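Local coordinates for protein DNA helicase RecQ (Deinococcus radiodurans, PDB 4Q48) that probably couples ATP hydrolysis to the unwinding of duplex DNA while translocating in the 3'-5' direction, this chain being the catalytic core, at residues L373-C376 / C381-Q384; G319-T324 / H388-E393; E396-G399 / V403-N406. All blocks are in the same frame, centred on the assembly; numbering follows the deposited sequence.

In the fold
Interactions 1 and 2 lie where the second RecA-like domain meets the zinc-binding module, and interaction 3 farther out, on that module's surface. Helix 382-389 gives its start to interaction 1 and its end to interaction 2, whose centres lie about 10 Å apart and are joined by a probable hydrogen bond between the hydroxyls of Tyr-375 and Tyr-320. Interaction 2 spans the longest piece of chain, from helix 317-324 to residues 388-393, with interaction 1 inside it. Interaction 3 follows both, its centre about 11 Å from interaction 1 and about 17 Å from interaction 2. Interactions 1 and 3 supply three of the four cysteines round one zinc ion, so the metal ties helix 382-389 to helix 402-405.

Interaction 1: L373-C376 / C381-Q384. With ZN (zinc ion), chain C.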
# COMPACT_ATOMS: atom_id res chain seq x y z
N LEU A 373 3.11 -3.23 13.34
CA LEU A 373 2.84 -3.59 14.73
C LEU A 373 1.43 -3.18 15.16
O LEU A 373 0.75 -3.92 15.89
CB LEU A 373 3.88 -2.96 15.65
CG LEU A 373 5.27 -3.59 15.58
CD1 LEU A 373 6.20 -2.96 16.58
CD2 LEU A 373 5.18 -5.07 15.87
N THR A 374 0.97 -2.02 14.73
CA THR A 374 -0.39 -1.60 15.05
C THR A 374 -1.40 -2.57 14.46
O THR A 374 -2.39 -2.90 15.11
CB THR A 374 -0.62 -0.18 14.59
OG1 THR A 374 0.22 0.66 15.37
CG2 THR A 374 -2.04 0.23 14.79
N TYR A 375 -1.14 -3.06 13.24
CA TYR A 375 -2.00 -4.07 12.63
C TYR A 375 -1.90 -5.39 13.40
O TYR A 375 -2.91 -6.03 13.67
CB TYR A 375 -1.65 -4.28 11.15
CG TYR A 375 -2.22 -5.54 10.54
CD1 TYR A 375 -3.58 -5.67 10.29
CD2 TYR A 375 -1.39 -6.60 10.20
CE1 TYR A 375 -4.10 -6.82 9.74
CE2 TYR A 375 -1.90 -7.75 9.65
CZ TYR A 375 -3.26 -7.85 9.41
OH TYR A 375 -3.76 -9.00 8.83
N CYS A 376 -0.69 -5.79 13.76
CA CYS A 376 -0.53 -7.04 14.51
C CYS A 376 -1.32 -7.02 15.83
O CYS A 376 -1.79 -8.05 16.29
CB CYS A 376 0.96 -7.34 14.78
SG CYS A 376 1.90 -7.76 13.26
N CYS A 381 -11.36 -5.97 14.54
CA CYS A 381 -11.14 -6.54 13.20
C CYS A 381 -9.82 -6.19 12.51
O CYS A 381 -9.54 -5.00 12.29
CB CYS A 381 -12.29 -6.11 12.31
SG CYS A 381 -12.29 -6.75 10.62
N ARG A 382 -9.00 -7.20 12.20
CA ARG A 382 -7.72 -6.95 11.53
C ARG A 382 -7.90 -6.36 10.15
O ARG A 382 -7.10 -5.53 9.73
CB ARG A 382 -6.91 -8.22 11.33
CG ARG A 382 -6.83 -9.14 12.46
CD ARG A 382 -5.63 -9.98 12.25
NE ARG A 382 -4.56 -9.31 12.94
CZ ARG A 382 -4.30 -9.51 14.21
NH1 ARG A 382 -5.02 -10.40 14.90
NH2 ARG A 382 -3.32 -8.85 14.79
N ARG A 383 -8.91 -6.84 9.43
CA ARG A 383 -9.11 -6.48 8.04
C ARG A 383 -9.35 -4.97 7.93
O ARG A 383 -8.69 -4.30 7.16
CB ARG A 383 -10.29 -7.26 7.42
CG ARG A 383 -10.26 -7.35 5.89
CD ARG A 383 -11.44 -8.10 5.33
NE ARG A 383 -11.43 -9.50 5.72
CZ ARG A 383 -10.90 -10.48 4.98
NH1 ARG A 383 -10.35 -10.17 3.81
NH2 ARG A 383 -10.93 -11.75 5.39
N GLN A 384 -10.23 -4.45 8.79
CA GLN A 384 -10.48 -3.01 8.85
C GLN A 384 -9.17 -2.23 9.00
O GLN A 384 -8.96 -1.24 8.28
CB GLN A 384 -11.42 -2.65 9.99
CG GLN A 384 -12.89 -2.86 9.67
CD GLN A 384 -13.82 -2.61 10.86
OE1 GLN A 384 -13.44 -2.78 12.02
NE2 GLN A 384 -15.05 -2.23 10.56
ZN ZN C . -12.46 -9.09 10.92
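The phenol ring of Tyr-375 has Arg-382 NE over one face, while the backbone carbonyl carbon of Arg-382 sits at its edge, in the ring plane. At that edge Tyr-375 CE1 comes 3.3 Å from Arg-382 O, while Arg-382 CB rides above the plane, on the same side as NE, 3.5 Å from Tyr-375 CE1. The guanidinium stands nearly perpendicular to the ring, the two planes being 88° apart. Arg-382 CZ is 5.3 Å from the centroid of the Tyr-375 ring, which makes any cation-pi attraction weak at most. Arg-382 NH2 points back at the end of helix 359-376, where it is modelled 3.1 Å from Tyr-375 O as a hydrogen bond; the atom also crowds Cys-376 O, so this bond is tentative. A bend at chi3 folds the arginine over the phenol, and NH1 forms a salt bridge with Asp-402. With CG of Tyr-375 anti to its own N (chi1 165°), the ring extends across to Arg-382, and its OH hydrogen-bonds Tyr-320 OH. A leucine in place of Tyr-375 would probably leave the arginine without the flat surface beneath NE and Tyr-320 OH without this partner. Just before Arg-382, Cys-381 N-caps helix 382-389: its SG accepts from Gln-384 N at 3.6 Å, nearly straight at 170°, and also binds the zinc ion at 2.4 Å. One sulfur thus fixes both the metal and the helix start. The two helices follow each other through a short turn, and this buried junction lies against the second RecA-like sheet: Tyr-375 and Arg-382 touch Val-216 on its outermost strand 212-218, and Cys-376 touches Met-338 and Tyr-340 of strand 334-340.

Interaction 2: G319-T324 / H388-E393; sequences GYYQET and HYFGEE
Tyr-321 lays its CB and the root of its ring against the far end of Phe-390, CB coming 3.6 Å from Phe-390 CZ and CG 3.9 Å from Phe-390 CE2. The rings meet obliquely, with centroids 5.0 Å apart and planes at 53°. Because CG of Tyr-321 is anti to its backbone N (chi1 -179°), the ring leans away from its helix and its OH hydrogen-bonds Phe-207 O. Phe-390 has further aromatic company: Tyr-389 CD2 lies 4.2 Å above the centre of one face of its ring, and the ring of Phe-207, nearly parallel to it, meets it too. Right after Phe-390 the chain turns through Gly-391, the C-prime residue of a Schellman motif that ends helix 382-389, with Gly-391 N bonded to His-388 O at 2.9 Å. Glu-392 then grips the same partner strip, one carboxylate oxygen taking Phe-207 N and the other Ser-206 OG. Residues 206-207 belong to the connection between strand 202-204 of the first RecA-like sheet and strand 212-218 of the second. Helix 317-324, which runs into the motif VI sequence of this helicase family, and the end of helix 382-389 therefore both pack on the interdomain linker.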
# COMPACT_ATOMS: atom_id res chain seq x y z
N GLY A 319 4.39 -4.98 1.78
CA GLY A 319 4.91 -6.31 1.54
C GLY A 319 4.00 -7.41 2.05
O GLY A 319 3.80 -8.42 1.38
N TYR A 320 3.46 -7.20 3.24
CA TYR A 320 2.56 -8.17 3.85
C TYR A 320 1.33 -8.36 2.96
O TYR A 320 0.89 -9.49 2.70
CB TYR A 320 2.18 -7.72 5.26
CG TYR A 320 1.14 -8.59 5.92
CD1 TYR A 320 1.47 -9.83 6.45
CD2 TYR A 320 -0.18 -8.20 5.96
CE1 TYR A 320 0.50 -10.63 7.04
CE2 TYR A 320 -1.15 -8.98 6.54
CZ TYR A 320 -0.81 -10.20 7.08
OH TYR A 320 -1.81 -10.97 7.66
N TYR A 321 0.78 -7.26 2.47
CA TYR A 321 -0.38 -7.35 1.60
C TYR A 321 -0.07 -8.04 0.26
O TYR A 321 -0.87 -8.83 -0.26
CB TYR A 321 -0.94 -5.95 1.33
CG TYR A 321 -2.14 -5.98 0.47
CD1 TYR A 321 -3.41 -6.22 1.00
CD2 TYR A 321 -2.03 -5.81 -0.91
CE1 TYR A 321 -4.53 -6.25 0.19
CE2 TYR A 321 -3.13 -5.86 -1.72
CZ TYR A 321 -4.38 -6.07 -1.17
OH TYR A 321 -5.46 -6.09 -2.01
N GLN A 322 1.10 -7.76 -0.32
CA GLN A 322 1.40 -8.37 -1.60
C GLN A 322 1.65 -9.86 -1.34
O GLN A 322 1.20 -10.72 -2.10
CB GLN A 322 2.61 -7.74 -2.30
CG GLN A 322 3.23 -8.72 -3.31
CD GLN A 322 4.60 -8.33 -3.86
OE1 GLN A 322 5.50 -7.92 -3.11
NE2 GLN A 322 4.78 -8.50 -5.17
N GLU A 323 2.33 -10.17 -0.25
CA GLU A 323 2.66 -11.55 0.01
C GLU A 323 1.41 -12.39 0.35
O GLU A 323 1.14 -13.36 -0.32
CB GLU A 323 3.69 -11.65 1.12
CG GLU A 323 5.09 -11.38 0.65
CD GLU A 323 5.98 -10.82 1.74
OE1 GLU A 323 5.73 -11.14 2.93
OE2 GLU A 323 6.91 -10.04 1.43
N THR A 324 0.64 -12.01 1.35
CA THR A 324 -0.59 -12.71 1.64
C THR A 324 -1.50 -12.75 0.41
O THR A 324 -2.30 -13.69 0.24
CB THR A 324 -1.38 -12.07 2.80
OG1 THR A 324 -1.77 -10.75 2.42
CG2 THR A 324 -0.56 -12.02 4.07
N HIS A 388 -7.46 0.09 5.92
CA HIS A 388 -7.36 1.51 6.25
C HIS A 388 -5.99 2.08 5.85
O HIS A 388 -5.87 3.22 5.41
CB HIS A 388 -7.61 1.72 7.74
CG HIS A 388 -7.28 3.10 8.22
ND1 HIS A 388 -8.15 4.17 8.11
CD2 HIS A 388 -6.15 3.60 8.79
CE1 HIS A 388 -7.58 5.26 8.59
NE2 HIS A 388 -6.36 4.94 9.01
N TYR A 389 -4.95 1.27 6.00
CA TYR A 389 -3.61 1.68 5.61
C TYR A 389 -3.55 2.05 4.12
O TYR A 389 -2.79 2.91 3.71
CB TYR A 389 -2.64 0.55 5.91
CG TYR A 389 -1.18 0.87 5.78
CD1 TYR A 389 -0.49 1.52 6.80
CD2 TYR A 389 -0.47 0.51 4.63
CE1 TYR A 389 0.87 1.81 6.69
CE2 TYR A 389 0.90 0.80 4.51
CZ TYR A 389 1.57 1.44 5.55
OH TYR A 389 2.92 1.71 5.44
N PHE A 390 -4.39 1.40 3.31
CA PHE A 390 -4.39 1.68 1.88
C PHE A 390 -5.50 2.68 1.53
O PHE A 390 -5.79 2.90 0.36
CB PHE A 390 -4.58 0.38 1.07
CG PHE A 390 -3.47 -0.61 1.27
CD1 PHE A 390 -2.25 -0.44 0.62
CD2 PHE A 390 -3.63 -1.67 2.14
CE1 PHE A 390 -1.20 -1.34 0.83
CE2 PHE A 390 -2.59 -2.58 2.36
CZ PHE A 390 -1.37 -2.41 1.70
N GLY A 391 -6.09 3.31 2.54
CA GLY A 391 -7.09 4.32 2.28
C GLY A 391 -8.50 3.81 2.06
O GLY A 391 -9.39 4.58 1.72
N GLU A 392 -8.71 2.51 2.23
CA GLU A 392 -10.05 1.95 2.14
C GLU A 392 -10.66 1.82 3.53
O GLU A 392 -9.99 1.33 4.45
CB GLU A 392 -10.03 0.59 1.44
CG GLU A 392 -11.37 -0.14 1.44
CD GLU A 392 -11.37 -1.34 0.50
OE1 GLU A 392 -10.30 -1.64 -0.07
OE2 GLU A 392 -12.42 -2.00 0.36
N GLU A 393 -11.90 2.27 3.71
CA GLU A 393 -12.59 2.15 4.99
C GLU A 393 -13.69 1.09 4.89
O GLU A 393 -14.65 1.27 4.16
CB GLU A 393 -13.17 3.49 5.43
CG GLU A 393 -12.12 4.60 5.65
CD GLU A 393 -11.02 4.24 6.69
OE1 GLU A 393 -11.34 3.66 7.77
OE2 GLU A 393 -9.83 4.55 6.42

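Interaction 3: E396-G399 / V403-N406; sequences EPCG and VCLN. With ZN (zinc ion), chain C.
Metal bonds come first: Cys-398 SG and Cys-404 SG each bind the zinc ion at 2.4 Å, and the two sulfurs are 4.1 Å apart. Cys-381 and Cys-401 complete a four-cysteine site, as seen in this structure. In Cys-398, SG lies between the backbone N and the carbonyl carbon (chi1 74°), which swings it to the metal. A single hydrogen bond crosses the contact, from Gly-399 N to Cys-404 SG at 3.3 Å and 160°. This N-H probably eases the negative charge on the metal-bound sulfur, besides fixing the loop beside it. Gly-399 has a positive phi of 82°, at which a CB would collide with the carbonyl oxygen of Cys-398, so the turn needs a glycine. Van der Waals contact is slight: Pro-397 CB packs 3.8 Å from Cys-404 SG, and Leu-405 brings CD2 to 3.5 Å from Gly-399 O. The whole contact lies at the surface of the zinc-binding module, where the loop after helix 382-389 meets short helix 402-405; Pro-397 touches Gln-384, Cys-398 touches Arg-383 and Val-403 touches Arg-382, so both segments rest on the start of helix 382-389.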
# COMPACT_ATOMS: atom_id res chain seq x y z
N GLU A 396 -18.07 -2.11 8.37
CA GLU A 396 -18.43 -3.10 9.36
C GLU A 396 -17.32 -4.17 9.49
O GLU A 396 -16.59 -4.43 8.52
CB GLU A 396 -19.78 -3.74 8.97
CG GLU A 396 -20.92 -2.72 8.82
CD GLU A 396 -21.33 -2.04 10.13
OE1 GLU A 396 -21.87 -2.72 11.03
OE2 GLU A 396 -21.10 -0.81 10.25
N PRO A 397 -17.14 -4.73 10.70
CA PRO A 397 -16.22 -5.85 10.94
C PRO A 397 -16.43 -6.98 9.93
O PRO A 397 -17.57 -7.21 9.52
CB PRO A 397 -16.57 -6.30 12.35
CG PRO A 397 -17.07 -5.06 13.01
CD PRO A 397 -17.69 -4.19 11.96
N CYS A 398 -15.36 -7.64 9.52
CA CYS A 398 -15.46 -8.56 8.39
C CYS A 398 -16.04 -9.94 8.74
O CYS A 398 -16.79 -10.50 7.95
CB CYS A 398 -14.09 -8.74 7.73
SG CYS A 398 -12.95 -9.76 8.69
N GLY A 399 -15.72 -10.48 9.92
CA GLY A 399 -16.22 -11.79 10.26
C GLY A 399 -15.40 -12.91 9.65
O GLY A 399 -15.80 -14.08 9.66
N VAL A 403 -9.32 -11.93 14.83
CA VAL A 403 -9.85 -11.00 15.82
C VAL A 403 -11.38 -11.04 15.87
O VAL A 403 -11.97 -11.12 16.94
CB VAL A 403 -9.39 -9.56 15.53
CG1 VAL A 403 -10.19 -8.54 16.34
CG2 VAL A 403 -7.90 -9.42 15.78
N CYS A 404 -12.00 -11.00 14.68
CA CYS A 404 -13.46 -11.06 14.54
C CYS A 404 -14.03 -12.37 15.11
O CYS A 404 -15.04 -12.36 15.82
CB CYS A 404 -13.86 -10.91 13.07
SG CYS A 404 -14.20 -9.28 12.54
N LEU A 405 -13.37 -13.49 14.80
CA LEU A 405 -13.88 -14.81 15.14
C LEU A 405 -13.54 -15.21 16.58
O LEU A 405 -14.29 -15.92 17.24
CB LEU A 405 -13.32 -15.87 14.16
CG LEU A 405 -13.67 -15.76 12.67
CD1 LEU A 405 -12.81 -16.68 11.78
CD2 LEU A 405 -15.16 -16.02 12.45
N ASN A 406 -12.42 -14.71 17.09
CA ASN A 406 -12.03 -15.03 18.45
C ASN A 406 -11.62 -13.75 19.14
O ASN A 406 -10.43 -13.50 19.34
CB ASN A 406 -10.91 -16.06 18.43
CG ASN A 406 -11.24 -17.22 17.49
OD1 ASN A 406 -12.10 -18.05 17.80
ND2 ASN A 406 -10.60 -17.23 16.32
ZN ZN C . -12.46 -9.09 10.92